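Local coordinates for uncharacterized protein (Staphylococcus aureus subsp. aureus Mu50, PDB 4QPV) that is of unknown function but belongs to the DUF1672 family and adopts an unusual fold built on a kinked-helix-beta-beta-beta repeat, at residues K48-I51 against A52-E56; G128-Y131 against R132-E136; K146-K149 against S150-K153; E197-K200 against S201-G205; D230-K234 against D235-D239. One frame throughout, in Å; residues are numbered along the deposited sequence. Where two conformers were deposited one is given.

Contact 1: K48-I51 against A52-E56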
loop_
_atom_site.group_PDB
_atom_site.type_symbol
_atom_site.label_atom_id
_atom_site.label_comp_id
_atom_site.label_asym_id
_atom_site.label_seq_id
_atom_site.Cartn_x
_atom_site.Cartn_y
_atom_site.Cartn_z
ATOM N N LYS A 48 -5.478 1.536 22.762
ATOM C CA LYS A 48 -4.527 1.714 21.670
ATOM C C LYS A 48 -3.330 0.757 21.802
ATOM O O LYS A 48 -3.052 0.054 20.843
ATOM C CB LYS A 48 -4.064 3.184 21.628
ATOM C CG LYS A 48 -3.089 3.517 20.509
ATOM C CD LYS A 48 -2.483 4.900 20.727
ATOM C CE LYS A 48 -1.371 5.211 19.752
ATOM N NZ LYS A 48 -0.598 6.417 20.166
ATOM N N ASP A 49 -2.657 0.687 22.982
ATOM C CA ASP A 49 -1.482 -0.186 23.141
ATOM C C ASP A 49 -1.813 -1.683 23.011
ATOM O O ASP A 49 -1.087 -2.418 22.342
ATOM C CB ASP A 49 -0.774 0.076 24.480
ATOM C CG ASP A 49 -0.153 1.466 24.588
ATOM O OD1 ASP A 49 -0.030 2.149 23.543
ATOM O OD2 ASP A 49 0.178 1.880 25.713
ATOM N N LYS A 50 -2.886 -2.130 23.647
ATOM C CA LYS A 50 -3.272 -3.541 23.582
ATOM C C LYS A 50 -3.655 -3.909 22.155
ATOM O O LYS A 50 -3.239 -4.950 21.662
ATOM C CB LYS A 50 -4.462 -3.818 24.533
ATOM C CG LYS A 50 -5.012 -5.260 24.493
ATOM C CD LYS A 50 -3.988 -6.270 25.031
ATOM C CE LYS A 50 -4.652 -7.567 25.418
ATOM N NZ LYS A 50 -3.766 -8.391 26.281
ATOM N N ILE A 51 -4.428 -3.039 21.488
ATOM C CA ILE A 51 -4.899 -3.332 20.127
ATOM C C ILE A 51 -3.690 -3.376 19.178
ATOM O O ILE A 51 -3.597 -4.292 18.345
ATOM C CB ILE A 51 -6.012 -2.345 19.664
ATOM C CG1 ILE A 51 -7.301 -2.501 20.510
ATOM C CG2 ILE A 51 -6.318 -2.524 18.169
ATOM C CD1 ILE A 51 -8.256 -1.214 20.462
ATOM N N ALA A 52 -2.752 -2.424 19.338
ATOM C CA ALA A 52 -1.516 -2.379 18.540
ATOM C C ALA A 52 -0.715 -3.676 18.717
ATOM O O ALA A 52 -0.300 -4.282 17.729
ATOM C CB ALA A 52 -0.673 -1.175 18.942
ATOM N N LYS A 53 -0.569 -4.139 19.980
ATOM C CA LYS A 53 0.151 -5.371 20.314
ATOM C C LYS A 53 -0.522 -6.585 19.653
ATOM O O LYS A 53 0.180 -7.429 19.081
ATOM C CB LYS A 53 0.212 -5.551 21.861
ATOM C CG LYS A 53 0.889 -6.846 22.304
ATOM C CD LYS A 53 1.199 -6.893 23.800
ATOM C CE LYS A 53 -0.005 -7.125 24.680
ATOM N NZ LYS A 53 0.405 -7.406 26.083
ATOM N N ARG A 54 -1.871 -6.670 19.739
ATOM C CA ARG A 54 -2.629 -7.785 19.129
ATOM C C ARG A 54 -2.527 -7.749 17.589
ATOM O O ARG A 54 -2.411 -8.804 16.960
ATOM C CB ARG A 54 -4.102 -7.796 19.586
ATOM C CG ARG A 54 -4.274 -8.091 21.099
ATOM C CD ARG A 54 -4.012 -9.559 21.412
ATOM N NE ARG A 54 -5.242 -10.351 21.367
ATOM C CZ ARG A 54 -5.285 -11.677 21.258
ATOM N NH1 ARG A 54 -4.167 -12.376 21.104
ATOM N NH2 ARG A 54 -6.444 -12.311 21.297
ATOM N N GLY A 55 -2.553 -6.557 17.002
ATOM C CA GLY A 55 -2.390 -6.398 15.552
ATOM C C GLY A 55 -1.032 -6.884 15.086
ATOM O O GLY A 55 -0.933 -7.666 14.137
ATOM N N GLU A 56 0.023 -6.512 15.821
ATOM C CA GLU A 56 1.388 -6.971 15.520
ATOM C C GLU A 56 1.468 -8.497 15.668
ATOM O O GLU A 56 2.010 -9.183 14.789
ATOM C CB GLU A 56 2.397 -6.251 16.432
ATOM C CG GLU A 56 2.534 -4.774 16.046
ATOM C CD GLU A 56 3.101 -3.853 17.114
ATOM O OE1 GLU A 56 3.495 -4.344 18.199
ATOM O OE2 GLU A 56 3.130 -2.626 16.871
HETATM O O HOH W 1 -1.796 -6.949 27.634
#
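The first turns of helix 48-63 bring K50 and K53 together, on a backbone of regular i to i+4 bonds such as R54 N to K50 O, 2.9 Å. The two lysine chains cross at a slant, K50 CD lying 4.1 Å from K53 CE. Both start with CG anti to the backbone N, but K50 bends early (chi2 67°) and K53 later (chi3 75°), which brings the ammonium groups to 4.3 Å, NZ to NZ. One water accepts from both, at 2.8 Å from K50 NZ and 2.7 Å from K53 NZ. The like charges are probably made tolerable by D106, which forms a salt bridge with K50 and a long, weak ion pair with K53. R54 CG rests against K50 O at 3.4 Å, while its guanidinium bonds Q57 and the carbonyls of I102 and S107. Beneath the helix, I51 packs on V72 of strand 67-75 and on V79 and V81 of strand 78-87, and A52 touches A69.

Contact 2: G128-Y131 against R132-E136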
loop_
_atom_site.group_PDB
_atom_site.type_symbol
_atom_site.label_atom_id
_atom_site.label_comp_id
_atom_site.label_asym_id
_atom_site.label_seq_id
_atom_site.Cartn_x
_atom_site.Cartn_y
_atom_site.Cartn_z
ATOM N N GLY A 128 4.592 -6.658 -0.685
ATOM C CA GLY A 128 5.855 -6.427 0.013
ATOM C C GLY A 128 6.946 -7.374 -0.486
ATOM O O GLY A 128 8.118 -7.006 -0.556
ATOM N N PHE A 129 6.553 -8.604 -0.870
ATOM C CA PHE A 129 7.474 -9.596 -1.438
ATOM C C PHE A 129 7.872 -9.175 -2.855
ATOM O O PHE A 129 9.038 -9.305 -3.239
ATOM C CB PHE A 129 6.818 -10.988 -1.461
ATOM C CG PHE A 129 6.781 -11.746 -0.154
ATOM C CD1 PHE A 129 6.038 -11.273 0.926
ATOM C CD2 PHE A 129 7.431 -12.968 -0.026
ATOM C CE1 PHE A 129 5.979 -11.998 2.129
ATOM C CE2 PHE A 129 7.381 -13.690 1.174
ATOM C CZ PHE A 129 6.638 -13.208 2.236
ATOM N N GLU A 130 6.897 -8.621 -3.609
ATOM C CA GLU A 130 7.115 -8.105 -4.958
ATOM C C GLU A 130 8.056 -6.913 -4.908
ATOM O O GLU A 130 8.942 -6.806 -5.757
ATOM C CB GLU A 130 5.796 -7.739 -5.660
ATOM C CG GLU A 130 4.947 -8.941 -6.062
ATOM C CD GLU A 130 5.509 -9.931 -7.075
ATOM O OE1 GLU A 130 6.619 -9.705 -7.610
ATOM O OE2 GLU A 130 4.802 -10.922 -7.368
ATOM N N TYR A 131 7.919 -6.065 -3.860
ATOM C CA TYR A 131 8.831 -4.941 -3.670
ATOM C C TYR A 131 10.254 -5.453 -3.511
ATOM O O TYR A 131 11.137 -5.000 -4.236
ATOM C CB TYR A 131 8.433 -4.084 -2.466
ATOM C CG TYR A 131 9.506 -3.071 -2.116
ATOM C CD1 TYR A 131 9.756 -1.974 -2.944
ATOM C CD2 TYR A 131 10.336 -3.259 -1.010
ATOM C CE1 TYR A 131 10.764 -1.054 -2.643
ATOM C CE2 TYR A 131 11.342 -2.343 -0.699
ATOM C CZ TYR A 131 11.546 -1.240 -1.514
ATOM O OH TYR A 131 12.526 -0.338 -1.194
ATOM N N ARG A 132 10.475 -6.388 -2.575
ATOM C CA ARG A 132 11.806 -6.958 -2.357
ATOM C C ARG A 132 12.372 -7.572 -3.643
ATOM O O ARG A 132 13.520 -7.290 -3.987
ATOM C CB ARG A 132 11.773 -8.002 -1.237
ATOM C CG ARG A 132 13.144 -8.609 -0.986
ATOM C CD ARG A 132 13.094 -9.630 0.117
ATOM N NE ARG A 132 14.412 -10.232 0.288
ATOM C CZ ARG A 132 14.678 -11.236 1.116
ATOM N NH1 ARG A 132 13.717 -11.758 1.872
ATOM N NH2 ARG A 132 15.904 -11.735 1.189
ATOM N N ALA A 133 11.559 -8.353 -4.383
ATOM C CA ALA A 133 12.013 -9.014 -5.623
ATOM C C ALA A 133 12.450 -8.011 -6.721
ATOM O O ALA A 133 13.231 -8.385 -7.595
ATOM C CB ALA A 133 10.927 -9.927 -6.166
ATOM N N HIS A 134 11.963 -6.756 -6.662
ATOM C CA HIS A 134 12.290 -5.697 -7.640
ATOM C C HIS A 134 12.736 -4.412 -6.934
ATOM O O HIS A 134 12.514 -3.325 -7.465
ATOM C CB HIS A 134 11.053 -5.384 -8.509
ATOM C CG HIS A 134 10.524 -6.569 -9.244
ATOM N ND1 HIS A 134 11.015 -6.922 -10.488
ATOM C CD2 HIS A 134 9.572 -7.460 -8.878
ATOM C CE1 HIS A 134 10.359 -8.017 -10.835
ATOM N NE2 HIS A 134 9.478 -8.378 -9.897
ATOM N N LYS A 135 13.388 -4.542 -5.754
ATOM C CA LYS A 135 13.764 -3.416 -4.887
ATOM C C LYS A 135 14.582 -2.334 -5.595
ATOM O O LYS A 135 14.182 -1.173 -5.559
ATOM C CB LYS A 135 14.514 -3.915 -3.632
ATOM C CG LYS A 135 14.738 -2.819 -2.598
ATOM C CD LYS A 135 15.489 -3.314 -1.357
ATOM C CE LYS A 135 15.311 -2.385 -0.186
ATOM N NZ LYS A 135 15.701 -0.989 -0.505
ATOM N N GLU A 136 15.732 -2.684 -6.177
ATOM C CA GLU A 136 16.601 -1.696 -6.821
ATOM C C GLU A 136 15.855 -0.876 -7.876
ATOM O O GLU A 136 15.980 0.347 -7.871
ATOM C CB GLU A 136 17.834 -2.375 -7.440
ATOM C CG GLU A 136 18.837 -1.395 -8.040
ATOM C CD GLU A 136 20.199 -1.964 -8.398
ATOM O OE1 GLU A 136 20.395 -3.194 -8.265
ATOM O OE2 GLU A 136 21.076 -1.172 -8.810
HETATM O O HOH W 2 7.884 -10.481 -9.772
#
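Y131 and K135 meet where helix 116-133 gives way to helix 135-147, the lysine chain crossing the phenol at a slant with K135 CA over one face of the ring. K135 CG approaches Y131 CZ to 3.7 Å and K135 CE lies 3.6 Å from Y131 OH. Two torsions set this up: the tyrosine CG stands anti to its backbone N (chi1 170°), and the lysine runs extended until it turns at chi4 (-55°), bringing NZ within 3.3 Å of OH in a weak hydrogen bond. D139 is the stronger partner of both, bonding Y131 OH through one carboxylate oxygen and bridging to K135 NZ through the other; F170 also stacks on the Y131 ring. R132 runs extended from CG to NE, to D199 and the carbonyls of I195 and E197. Its N closes a helical bond to G128 O at 3.2 Å. At the kink H134 N turns to Y131 O (3.1 Å, donor well above the carbonyl plane) and only weakly to E130 O. The imidazole of H134 runs beside the E130 carboxylate, planes 23° apart, and one water links E130 OE1 and H134 NE2, 2.6 Å from each. E130 is also bridged to K210 and K135 to D139, so the charged groups at this mostly buried junction have partners of opposite sign.

Contact 3: K146-K149 against S150-K153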
loop_
_atom_site.group_PDB
_atom_site.type_symbol
_atom_site.label_atom_id
_atom_site.label_comp_id
_atom_site.label_asym_id
_atom_site.label_seq_id
_atom_site.Cartn_x
_atom_site.Cartn_y
_atom_site.Cartn_z
ATOM N N LYS A 146 10.742 11.783 -7.637
ATOM C CA LYS A 146 11.203 12.934 -6.839
ATOM C C LYS A 146 11.882 13.962 -7.752
ATOM O O LYS A 146 11.666 15.161 -7.599
ATOM C CB LYS A 146 12.191 12.469 -5.755
ATOM C CG LYS A 146 11.522 11.750 -4.575
ATOM C CD LYS A 146 12.624 11.138 -3.704
ATOM C CE LYS A 146 12.058 10.346 -2.548
ATOM N NZ LYS A 146 13.172 9.830 -1.686
ATOM N N GLU A 147 12.690 13.469 -8.710
ATOM C CA GLU A 147 13.436 14.280 -9.683
ATOM C C GLU A 147 12.526 15.163 -10.527
ATOM O O GLU A 147 12.892 16.296 -10.837
ATOM C CB GLU A 147 14.240 13.393 -10.653
ATOM C CG GLU A 147 15.484 12.688 -10.125
ATOM C CD GLU A 147 16.229 11.916 -11.202
ATOM O OE1 GLU A 147 16.145 12.324 -12.383
ATOM O OE2 GLU A 147 16.891 10.905 -10.871
ATOM N N TYR A 148 11.349 14.654 -10.919
ATOM C CA TYR A 148 10.485 15.406 -11.829
ATOM C C TYR A 148 9.264 16.107 -11.243
ATOM O O TYR A 148 8.471 16.674 -12.028
ATOM C CB TYR A 148 10.065 14.469 -12.974
ATOM C CG TYR A 148 11.208 14.185 -13.926
ATOM C CD1 TYR A 148 11.609 15.130 -14.872
ATOM C CD2 TYR A 148 11.934 13.000 -13.843
ATOM C CE1 TYR A 148 12.686 14.888 -15.724
ATOM C CE2 TYR A 148 13.017 12.751 -14.691
ATOM C CZ TYR A 148 13.373 13.687 -15.645
ATOM O OH TYR A 148 14.414 13.424 -16.509
ATOM N N LYS A 149 9.127 16.132 -9.886
ATOM C CA LYS A 149 7.962 16.764 -9.282
ATOM C C LYS A 149 7.881 18.268 -9.643
ATOM O O LYS A 149 6.766 18.756 -9.839
ATOM C CB LYS A 149 7.868 16.492 -7.764
ATOM C CG LYS A 149 8.964 17.048 -6.878
ATOM C CD LYS A 149 8.852 16.454 -5.469
ATOM C CE LYS A 149 8.247 17.388 -4.445
ATOM N NZ LYS A 149 9.224 18.415 -3.982
ATOM N N SER A 150 9.011 18.985 -9.769
ATOM C CA SER A 150 8.962 20.396 -10.146
ATOM C C SER A 150 8.569 20.587 -11.619
ATOM O O SER A 150 7.657 21.375 -11.910
ATOM C CB SER A 150 10.296 21.088 -9.856
ATOM O OG SER A 150 10.236 22.413 -10.347
ATOM N N LYS A 151 9.243 19.868 -12.531
ATOM C CA LYS A 151 9.007 19.985 -13.967
ATOM C C LYS A 151 7.537 19.675 -14.323
ATOM O O LYS A 151 6.956 20.421 -15.104
ATOM C CB LYS A 151 9.945 19.051 -14.755
ATOM C CG LYS A 151 9.859 19.273 -16.273
ATOM C CD LYS A 151 10.657 18.275 -17.080
ATOM C CE LYS A 151 10.602 18.635 -18.552
ATOM N NZ LYS A 151 11.156 17.545 -19.403
ATOM N N TYR A 152 6.971 18.582 -13.783
ATOM C CA TYR A 152 5.605 18.160 -14.124
ATOM C C TYR A 152 4.562 18.571 -13.089
ATOM O O TYR A 152 3.399 18.154 -13.175
ATOM C CB TYR A 152 5.554 16.663 -14.425
ATOM C CG TYR A 152 6.339 16.339 -15.680
ATOM C CD1 TYR A 152 5.899 16.765 -16.935
ATOM C CD2 TYR A 152 7.555 15.660 -15.610
ATOM C CE1 TYR A 152 6.634 16.498 -18.089
ATOM C CE2 TYR A 152 8.311 15.406 -16.757
ATOM C CZ TYR A 152 7.843 15.818 -17.995
ATOM O OH TYR A 152 8.582 15.550 -19.120
ATOM N N LYS A 153 4.959 19.487 -12.185
ATOM C CA LYS A 153 4.089 20.180 -11.249
ATOM C C LYS A 153 3.182 19.234 -10.447
ATOM O O LYS A 153 1.952 19.273 -10.581
ATOM C CB LYS A 153 3.233 21.212 -12.018
ATOM C CG LYS A 153 4.065 22.279 -12.737
ATOM C CD LYS A 153 3.191 23.201 -13.552
ATOM C CE LYS A 153 3.970 24.321 -14.237
ATOM N NZ LYS A 153 4.871 23.809 -15.298
HETATM O O HOH W 3 11.595 18.153 -8.562
HETATM O O HOH W 4 11.808 18.613 -11.861
#
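Y148 O receives the Y152 N-H at 3.0 Å in a nearly straight bond (170°), the donor almost in line with the carbonyl; this i to i+4 bond lies where the chain leaves helical geometry at Y148. The side chains of the same two residues lie side by side and point the same way. Y148 CD1 touches Y152 CE2 at 3.8 Å, the rings oblique with planes 42° apart, while Y148 CB sits in plane at the edge of the Y152 ring. K151 runs alongside both: its CD meets the edge of the Y148 ring, 4.0 Å from CD1, and its CG stands over the centre of one Y152 face. Full extension of this chain beyond CG takes NZ to a weak bond with Y152 OH. Two waters bridge backbone groups four residues apart, one joining K146 O to S150 N (3.0 Å from the N) and the other E147 O to K151 N (2.9 Å from the N). S150 to K153 forms a type I turn leading into strand 154-155. Both tyrosines lean on helix 234-249: they touch V247, Y152 stacks on F244 and bonds D243, and Y148 OH reaches K251 just beyond that helix.

Contact 4: E197-K200 against S201-G205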
loop_
_atom_site.group_PDB
_atom_site.type_symbol
_atom_site.label_atom_id
_atom_site.label_comp_id
_atom_site.label_asym_id
_atom_site.label_seq_id
_atom_site.Cartn_x
_atom_site.Cartn_y
_atom_site.Cartn_z
ATOM N N GLU A 197 15.619 -16.191 3.311
ATOM C CA GLU A 197 16.590 -16.486 2.255
ATOM C C GLU A 197 17.391 -15.256 1.883
ATOM O O GLU A 197 16.942 -14.138 2.132
ATOM C CB GLU A 197 15.884 -17.021 0.990
ATOM C CG GLU A 197 15.284 -18.409 1.150
ATOM C CD GLU A 197 16.279 -19.500 1.485
ATOM O OE1 GLU A 197 17.341 -19.566 0.823
ATOM O OE2 GLU A 197 16.011 -20.266 2.437
ATOM N N ASP A 198 18.560 -15.458 1.242
ATOM C CA ASP A 198 19.365 -14.346 0.732
ATOM C C ASP A 198 18.635 -13.784 -0.491
ATOM O O ASP A 198 17.735 -14.449 -1.002
ATOM C CB ASP A 198 20.815 -14.774 0.415
ATOM C CG ASP A 198 20.963 -15.935 -0.550
ATOM O OD1 ASP A 198 20.604 -15.776 -1.732
ATOM O OD2 ASP A 198 21.499 -16.981 -0.138
ATOM N N ASP A 199 19.000 -12.580 -0.953
ATOM C CA ASP A 199 18.305 -11.926 -2.061
ATOM C C ASP A 199 18.271 -12.740 -3.351
ATOM O O ASP A 199 17.210 -12.785 -3.986
ATOM C CB ASP A 199 18.875 -10.533 -2.344
ATOM C CG ASP A 199 18.270 -9.440 -1.476
ATOM O OD1 ASP A 199 17.200 -9.680 -0.863
ATOM O OD2 ASP A 199 18.846 -8.343 -1.430
ATOM N N LYS A 200 19.394 -13.385 -3.732
ATOM C CA LYS A 200 19.447 -14.202 -4.950
ATOM C C LYS A 200 18.478 -15.380 -4.831
ATOM O O LYS A 200 17.667 -15.577 -5.744
ATOM C CB LYS A 200 20.881 -14.673 -5.259
ATOM C CG LYS A 200 21.669 -13.608 -6.009
ATOM C CD LYS A 200 22.992 -14.120 -6.571
ATOM C CE LYS A 200 23.694 -13.042 -7.363
ATOM N NZ LYS A 200 25.073 -13.441 -7.740
ATOM N N SER A 201 18.531 -16.115 -3.690
ATOM C CA SER A 201 17.649 -17.251 -3.409
ATOM C C SER A 201 16.190 -16.787 -3.323
ATOM O O SER A 201 15.294 -17.509 -3.754
ATOM C CB SER A 201 18.065 -17.947 -2.115
ATOM O OG SER A 201 17.151 -18.966 -1.739
ATOM N N PHE A 202 15.957 -15.575 -2.771
ATOM C CA PHE A 202 14.611 -15.011 -2.641
ATOM C C PHE A 202 13.999 -14.781 -4.012
ATOM O O PHE A 202 12.856 -15.173 -4.247
ATOM C CB PHE A 202 14.620 -13.696 -1.840
ATOM C CG PHE A 202 13.249 -13.060 -1.721
ATOM C CD1 PHE A 202 12.368 -13.449 -0.717
ATOM C CD2 PHE A 202 12.825 -12.100 -2.639
ATOM C CE1 PHE A 202 11.098 -12.872 -0.617
ATOM C CE2 PHE A 202 11.548 -11.541 -2.553
ATOM C CZ PHE A 202 10.699 -11.912 -1.528
ATOM N N ARG A 203 14.757 -14.132 -4.908
ATOM C CA ARG A 203 14.310 -13.808 -6.258
ATOM C C ARG A 203 14.046 -15.083 -7.064
ATOM O O ARG A 203 13.028 -15.142 -7.752
ATOM C CB ARG A 203 15.305 -12.879 -6.973
ATOM C CG ARG A 203 15.291 -11.443 -6.405
ATOM C CD ARG A 203 16.101 -10.460 -7.253
ATOM N NE ARG A 203 17.515 -10.844 -7.338
ATOM C CZ ARG A 203 18.479 -10.373 -6.551
ATOM N NH1 ARG A 203 18.203 -9.465 -5.618
ATOM N NH2 ARG A 203 19.729 -10.793 -6.699
ATOM N N ASP A 204 14.909 -16.119 -6.914
ATOM C CA ASP A 204 14.736 -17.432 -7.553
ATOM C C ASP A 204 13.441 -18.096 -7.043
ATOM O O ASP A 204 12.666 -18.634 -7.837
ATOM C CB ASP A 204 15.956 -18.350 -7.263
ATOM C CG ASP A 204 17.190 -18.113 -8.125
ATOM O OD1 ASP A 204 17.207 -17.121 -8.889
ATOM O OD2 ASP A 204 18.143 -18.914 -8.028
ATOM N N GLY A 205 13.219 -18.011 -5.736
ATOM C CA GLY A 205 12.037 -18.553 -5.065
ATOM C C GLY A 205 10.738 -17.937 -5.555
ATOM O O GLY A 205 9.754 -18.654 -5.770
HETATM O O HOH W 5 20.056 -7.543 -3.870
#
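The R203 guanidinium lies with one face over the first turn of helix 199-212: D199 O sits 3.7 Å from its plane, over the centre, and K200 N lies nearer the rim. A water stands in plane at the edge, accepting from R203 NH1 at 3.2 Å and donating to D199 OD2. The D199 carboxylate is turned 49° from the guanidinium, with OD2 4.4 Å from NH1, too far for a salt bridge; its other oxygen is taken by R132. A bend at chi3 folds R203 back over the turn, setting NH1 3.5 Å from D199 CB. At the start of the helix D198 is the N-cap. Its CG lies between the backbone N and the carbonyl carbon (chi1 56°), from where OD1 takes the S201 N-H at 2.9 Å, on the syn side but 33° out of the carboxylate plane. One residue earlier, E197 OE1 accepts on its anti side, at 2.6 Å, from S201 OG in one of two modelled conformers; in that conformer S201 is held by both its amide and its hydroxyl. Three acidic side chains, E197, D198 and D199, gather where the helix dipole is positive, which would probably favour their negative charge and the start of the helix.

Contact 5: D230-K234 against D235-D239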
loop_
_atom_site.group_PDB
_atom_site.type_symbol
_atom_site.label_atom_id
_atom_site.label_comp_id
_atom_site.label_asym_id
_atom_site.label_seq_id
_atom_site.Cartn_x
_atom_site.Cartn_y
_atom_site.Cartn_z
ATOM N N ASP A 230 -3.453 25.364 -9.664
ATOM C CA ASP A 230 -4.695 25.821 -9.030
ATOM C C ASP A 230 -5.892 25.464 -9.925
ATOM O O ASP A 230 -6.987 25.238 -9.425
ATOM C CB ASP A 230 -4.656 27.344 -8.778
ATOM C CG ASP A 230 -3.430 27.862 -8.041
ATOM O OD1 ASP A 230 -3.044 27.248 -7.014
ATOM O OD2 ASP A 230 -2.869 28.895 -8.476
ATOM N N ASN A 231 -5.651 25.344 -11.240
ATOM C CA ASN A 231 -6.680 25.113 -12.253
ATOM C C ASN A 231 -6.514 23.770 -12.993
ATOM O O ASN A 231 -6.779 23.707 -14.196
ATOM C CB ASN A 231 -6.613 26.275 -13.265
ATOM C CG ASN A 231 -5.286 26.377 -14.015
ATOM O OD1 ASN A 231 -4.260 25.783 -13.639
ATOM N ND2 ASN A 231 -5.281 27.107 -15.112
ATOM N N PHE A 232 -6.096 22.704 -12.296
ATOM C CA PHE A 232 -5.936 21.398 -12.923
ATOM C C PHE A 232 -7.207 20.930 -13.624
ATOM O O PHE A 232 -8.285 20.992 -13.048
ATOM C CB PHE A 232 -5.535 20.327 -11.872
ATOM C CG PHE A 232 -5.593 18.894 -12.363
ATOM C CD1 PHE A 232 -4.488 18.304 -12.973
ATOM C CD2 PHE A 232 -6.758 18.141 -12.234
ATOM C CE1 PHE A 232 -4.535 16.982 -13.409
ATOM C CE2 PHE A 232 -6.810 16.819 -12.688
ATOM C CZ PHE A 232 -5.702 16.253 -13.285
ATOM N N THR A 233 -7.059 20.397 -14.844
ATOM C CA THR A 233 -8.119 19.694 -15.562
ATOM C C THR A 233 -7.474 18.500 -16.250
ATOM O O THR A 233 -6.273 18.533 -16.495
ATOM C CB THR A 233 -8.880 20.581 -16.573
ATOM O OG1 THR A 233 -8.043 20.862 -17.690
ATOM C CG2 THR A 233 -9.496 21.858 -15.959
ATOM N N LYS A 234 -8.257 17.480 -16.614
ATOM C CA LYS A 234 -7.723 16.367 -17.412
ATOM C C LYS A 234 -7.197 16.902 -18.769
ATOM O O LYS A 234 -6.093 16.536 -19.188
ATOM C CB LYS A 234 -8.786 15.270 -17.655
ATOM C CG LYS A 234 -9.121 14.433 -16.431
ATOM C CD LYS A 234 -10.333 13.525 -16.647
ATOM C CE LYS A 234 -10.006 12.249 -17.399
ATOM N NZ LYS A 234 -11.225 11.447 -17.701
ATOM N N ASP A 235 -7.971 17.803 -19.417
ATOM C CA ASP A 235 -7.615 18.371 -20.717
ATOM C C ASP A 235 -6.335 19.226 -20.674
ATOM O O ASP A 235 -5.577 19.216 -21.643
ATOM C CB ASP A 235 -8.780 19.205 -21.283
ATOM C CG ASP A 235 -9.964 18.405 -21.816
ATOM O OD1 ASP A 235 -9.889 17.154 -21.820
ATOM O OD2 ASP A 235 -10.954 19.031 -22.246
ATOM N N ASN A 236 -6.092 19.982 -19.576
ATOM C CA ASN A 236 -4.881 20.831 -19.580
ATOM C C ASN A 236 -3.615 20.148 -18.968
ATOM O O ASN A 236 -2.547 20.767 -18.933
ATOM C CB ASN A 236 -5.148 22.212 -18.927
ATOM C CG ASN A 236 -5.308 22.232 -17.411
ATOM O OD1 ASN A 236 -4.881 21.329 -16.677
ATOM N ND2 ASN A 236 -5.931 23.282 -16.912
ATOM N N THR A 237 -3.709 18.884 -18.550
ATOM C CA THR A 237 -2.544 18.221 -17.976
ATOM C C THR A 237 -2.220 16.921 -18.752
ATOM O O THR A 237 -1.151 16.349 -18.531
ATOM C CB THR A 237 -2.780 18.011 -16.447
ATOM O OG1 THR A 237 -3.121 19.282 -15.881
ATOM C CG2 THR A 237 -1.544 17.440 -15.699
ATOM N N ILE A 238 -3.118 16.462 -19.664
ATOM C CA ILE A 238 -2.886 15.224 -20.427
ATOM C C ILE A 238 -1.550 15.270 -21.212
ATOM O O ILE A 238 -0.790 14.301 -21.152
ATOM C CB ILE A 238 -4.065 14.806 -21.348
ATOM C CG1 ILE A 238 -3.809 13.451 -22.083
ATOM C CG2 ILE A 238 -4.465 15.908 -22.345
ATOM C CD1 ILE A 238 -3.592 12.264 -21.214
ATOM N N ASP A 239 -1.266 16.370 -21.927
ATOM C CA ASP A 239 -0.025 16.460 -22.711
ATOM C C ASP A 239 1.207 16.338 -21.830
ATOM O O ASP A 239 2.121 15.592 -22.175
ATOM C CB ASP A 239 0.043 17.740 -23.529
ATOM C CG ASP A 239 -0.868 17.635 -24.716
ATOM O OD1 ASP A 239 -0.413 17.119 -25.770
ATOM O OD2 ASP A 239 -2.039 18.053 -24.600
#
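T233 and N236 grip each other reciprocally: T233 OG1 accepts from N236 N at 2.9 Å, and N236 OD1 accepts from T233 N at 3.0 Å, the latter donor standing above the amide carbonyl plane rather than on a lone pair. The two side chains cross at about a right angle. N236 OD1 takes a second bond, from T237 OG1 at 2.8 Å, this one in the carbonyl plane. The amide nitrogen of N236 reaches back to N231 O (2.9 Å, 164°), the acceptor lying almost in the amide plane, so bonds at both ends fix the rotation of the group. This is a capping box with T233 as N-cap of helix 234-249; chi1 of 72° on T233 and 73° on N236 folds each polar group back over its own backbone. Next outward, F232 stands roughly perpendicular to T237, its CD1 3.4 Å from T237 OG1 and its CE1 3.7 Å from T237 CB. I238 N donates weakly to K234 O in the first turn. Farther out, K229 donates to T237 OG1, F232 and T237 rest on I264 of strand 259-265, and K234, T237 and I238 touch I282 of strand 282-285.

From the N terminus the five contacts follow in series, each within a continuous stretch, and none nests in or crosses another. Contact 1 lies in helix 48-63 against the three-stranded antiparallel sheet. Contact 2 marks the junction of helices 116-133 and 135-147, and contact 3 closes the turn after the latter, their centres about 24 Å apart. Contact 4 begins helix 199-212 and touches contact 2, with R132 reaching E197, D199 and F202. Contact 5 caps helix 234-249, whose later residues receive the tyrosines of contact 3; the centres of contacts 3 and 5 are about 15 Å apart. Both lie across the chain's centre from contact 1.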